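Local coordinates for protein acetylene hydratase Ahy (Pelobacter acetylenicus, PDB 2E7Z) that catalyses the hydration of acetylene to acetaldehyde, using a tungsten bis(molybdopterin guanine dinucleotide) cofactor and a [4Fe-4S] cluster, at residues E491-F494 with I495-A499. Residues are numbered along the deposited sequence; the frame is centred on the assembly and turned at random.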
ATOM      1  N   GLU A 491      15.714  -6.549  10.618  1.00  7.47           N
ATOM      2  CA  GLU A 491      14.433  -7.070  11.046  1.00  8.23           C
ATOM      3  C   GLU A 491      14.531  -8.544  11.387  1.00  7.28           C
ATOM      4  O   GLU A 491      13.829  -9.012  12.291  1.00  7.54           O
ATOM      5  CB  GLU A 491      13.417  -6.858   9.925  1.00  7.49           C
ATOM      6  CG  GLU A 491      11.981  -7.071  10.358  1.00  7.65           C
ATOM      7  CD  GLU A 491      11.020  -6.957   9.178  1.00  7.01           C
ATOM      8  OE1 GLU A 491      11.524  -6.838   8.022  1.00  7.44           O
ATOM      9  OE2 GLU A 491       9.784  -7.003   9.385  1.00  8.18           O
ATOM     10  N   TYR A 492      15.387  -9.277  10.670  1.00  7.05           N
ATOM     11  CA  TYR A 492      15.535 -10.700  10.977  1.00  7.96           C
ATOM     12  C   TYR A 492      16.218 -10.944  12.303  1.00  7.78           C
ATOM     13  O   TYR A 492      15.847 -11.886  13.011  1.00  8.29           O
ATOM     14  CB  TYR A 492      16.260 -11.443   9.848  1.00  8.07           C
ATOM     15  CG  TYR A 492      16.391 -12.933  10.164  1.00  7.65           C
ATOM     16  CD1 TYR A 492      15.261 -13.726  10.389  1.00  8.32           C
ATOM     17  CD2 TYR A 492      17.644 -13.533  10.309  1.00  8.00           C
ATOM     18  CE1 TYR A 492      15.374 -15.085  10.723  1.00  7.87           C
ATOM     19  CE2 TYR A 492      17.751 -14.897  10.623  1.00  8.26           C
ATOM     20  CZ  TYR A 492      16.629 -15.646  10.840  1.00  9.07           C
ATOM     21  OH  TYR A 492      16.768 -16.963  11.181  1.00  9.25           O
ATOM     22  N   TYR A 493      17.182 -10.083  12.652  1.00  8.28           N
ATOM     23  CA  TYR A 493      17.785 -10.173  13.975  1.00  9.08           C
ATOM     24  C   TYR A 493      16.696 -10.160  15.057  1.00  9.18           C
ATOM     25  O   TYR A 493      16.667 -11.033  15.919  1.00  9.31           O
ATOM     26  CB  TYR A 493      18.774  -9.040  14.181  1.00  9.84           C
ATOM     27  CG  TYR A 493      19.403  -9.049  15.531  1.00 11.38           C
ATOM     28  CD1 TYR A 493      20.529  -9.835  15.792  1.00 12.43           C
ATOM     29  CD2 TYR A 493      18.868  -8.287  16.573  1.00 11.95           C
ATOM     30  CE1 TYR A 493      21.111  -9.838  17.058  1.00 14.71           C
ATOM     31  CE2 TYR A 493      19.423  -8.323  17.838  1.00 14.58           C
ATOM     32  CZ  TYR A 493      20.539  -9.106  18.059  1.00 14.96           C
ATOM     33  OH  TYR A 493      21.140  -9.121  19.293  1.00 18.64           O
ATOM     34  N   PHE A 494      15.813  -9.164  15.018  1.00  8.77           N
ATOM     35  CA  PHE A 494      14.713  -9.077  15.969  1.00  8.62           C
ATOM     36  C   PHE A 494      13.871 -10.358  15.937  1.00  8.24           C
ATOM     37  O   PHE A 494      13.612 -10.949  16.988  1.00  8.69           O
ATOM     38  CB  PHE A 494      13.829  -7.838  15.656  1.00  9.66           C
ATOM     39  CG  PHE A 494      12.509  -7.834  16.389  1.00 10.51           C
ATOM     40  CD1 PHE A 494      12.453  -7.832  17.768  1.00 10.92           C
ATOM     41  CD2 PHE A 494      11.300  -7.910  15.692  1.00 15.18           C
ATOM     42  CE1 PHE A 494      11.246  -7.841  18.457  1.00 12.20           C
ATOM     43  CE2 PHE A 494      10.073  -7.918  16.387  1.00 17.67           C
ATOM     44  CZ  PHE A 494      10.061  -7.875  17.776  1.00 15.29           C
ATOM     45  N   ILE A 495      13.437 -10.773  14.751  1.00  7.55           N
ATOM     46  CA  ILE A 495      12.536 -11.930  14.676  1.00  8.05           C
ATOM     47  C   ILE A 495      13.218 -13.201  15.216  1.00  7.93           C
ATOM     48  O   ILE A 495      12.627 -13.953  15.999  1.00  8.56           O
ATOM     49  CB  ILE A 495      12.068 -12.168  13.200  1.00  7.77           C
ATOM     50  CG1 ILE A 495      11.120 -11.052  12.777  1.00  8.31           C
ATOM     51  CG2 ILE A 495      11.372 -13.542  13.030  1.00  9.49           C
ATOM     52  CD1 ILE A 495      11.096 -10.811  11.250  1.00  8.12           C
ATOM     53  N   ARG A 496      14.457 -13.452  14.797  1.00  8.06           N
ATOM     54  CA  ARG A 496      15.132 -14.667  15.224  1.00  8.52           C
ATOM     55  C   ARG A 496      15.371 -14.674  16.727  1.00  8.82           C
ATOM     56  O   ARG A 496      15.191 -15.693  17.399  1.00  9.50           O
ATOM     57  CB  ARG A 496      16.463 -14.856  14.509  1.00  9.25           C
ATOM     58  CG  ARG A 496      17.041 -16.236  14.814  1.00 10.60           C
ATOM     59  CD  ARG A 496      18.448 -16.446  14.282  1.00 13.81           C
ATOM     60  NE  ARG A 496      18.686 -17.900  14.244  1.00 16.60           N
ATOM     61  CZ  ARG A 496      19.168 -18.641  15.245  1.00 18.80           C
ATOM     62  NH1 ARG A 496      19.583 -18.073  16.381  1.00 19.94           N
ATOM     63  NH2 ARG A 496      19.287 -19.960  15.081  1.00 21.04           N
ATOM     64  N   GLU A 497      15.827 -13.545  17.257  1.00  8.42           N
ATOM     65  CA  GLU A 497      16.107 -13.466  18.693  1.00  9.57           C
ATOM     66  C   GLU A 497      14.835 -13.716  19.504  1.00  9.35           C
ATOM     67  O   GLU A 497      14.856 -14.389  20.536  1.00 10.09           O
ATOM     68  CB  GLU A 497      16.711 -12.108  19.051  1.00 11.29           C
ATOM     69  CG  GLU A 497      18.124 -11.916  18.531  1.00 12.32           C
ATOM     70  CD  GLU A 497      19.143 -12.764  19.258  1.00 15.47           C
ATOM     71  OE1 GLU A 497      19.008 -12.960  20.482  1.00 16.63           O
ATOM     72  OE2 GLU A 497      20.101 -13.207  18.598  1.00 20.46           O
ATOM     73  N   LEU A 498      13.711 -13.192  19.039  1.00  9.07           N
ATOM     74  CA  LEU A 498      12.452 -13.462  19.719  1.00  9.93           C
ATOM     75  C   LEU A 498      12.031 -14.925  19.547  1.00 10.10           C
ATOM     76  O   LEU A 498      11.612 -15.559  20.507  1.00 10.14           O
ATOM     77  CB  LEU A 498      11.362 -12.490  19.232  1.00 10.39           C
ATOM     78  CG  LEU A 498      10.016 -12.545  19.941  1.00 12.25           C
ATOM     79  CD1 LEU A 498      10.113 -12.397  21.470  1.00 13.76           C
ATOM     80  CD2 LEU A 498       9.136 -11.441  19.373  1.00 14.41           C
ATOM     81  N   ALA A 499      12.147 -15.458  18.328  1.00 10.06           N
ATOM     82  CA  ALA A 499      11.779 -16.847  18.050  1.00 10.54           C
ATOM     83  C   ALA A 499      12.540 -17.795  18.954  1.00 11.52           C
ATOM     84  O   ALA A 499      11.961 -18.725  19.508  1.00 11.37           O
ATOM     85  CB  ALA A 499      12.064 -17.160  16.611  1.00 10.83           C
TER
HETATM   86  O   HOH W   1      22.864 -11.833  19.720  1.00 45.07           O
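Tyr493 and Glu497 illustrate how a residue and its i+4 neighbour can pair on one helix face: Glu497 CG sits over the middle of the tyrosine ring, 3.8 Å from its centroid, in a CH-pi contact. The acid chain bends at its second torsion (chi2 -71°), folding the carboxylate back beside the ring. Its plane lies 26° from that of the ring, and OE2 accepts from a water that also bonds Tyr493 OH; OE1 pairs with Arg501 in a salt bridge. A leucine in place of Tyr493 would probably leave that water without one of its partners and Glu497 CG without its aromatic floor. One residue earlier the pattern recurs off-centre, Arg496 CB lying 4.0 Å from the centroid of the Tyr492 ring and nearer its rim. The extended arginine chain continues past Tyr492 OH, with CD 3.6 Å from that oxygen; Tyr492 OH is hydrogen-bonded to Trp510 O, and Arg496 NH2 to Phe508 O.

The main chain beneath is regular alpha-helix, the start of helix 491-501, its i+4 bonds running from Ile495 N to Glu491 O (3.1 Å) through Leu498 N to Phe494 O (3.0 Å). On its buried side the apolar pair Phe494 CZ and Leu498 CD2 meets at 4.0 Å, packed against helix 80-98 and strand 408-412, while the Ile495 CD1 methyl meets the aliphatic CG of Glu491 at 3.9 Å. Glu491 OE2 is hydrogen-bonded to Gln107 NE2, beside Glu109, which binds the tungsten cofactor.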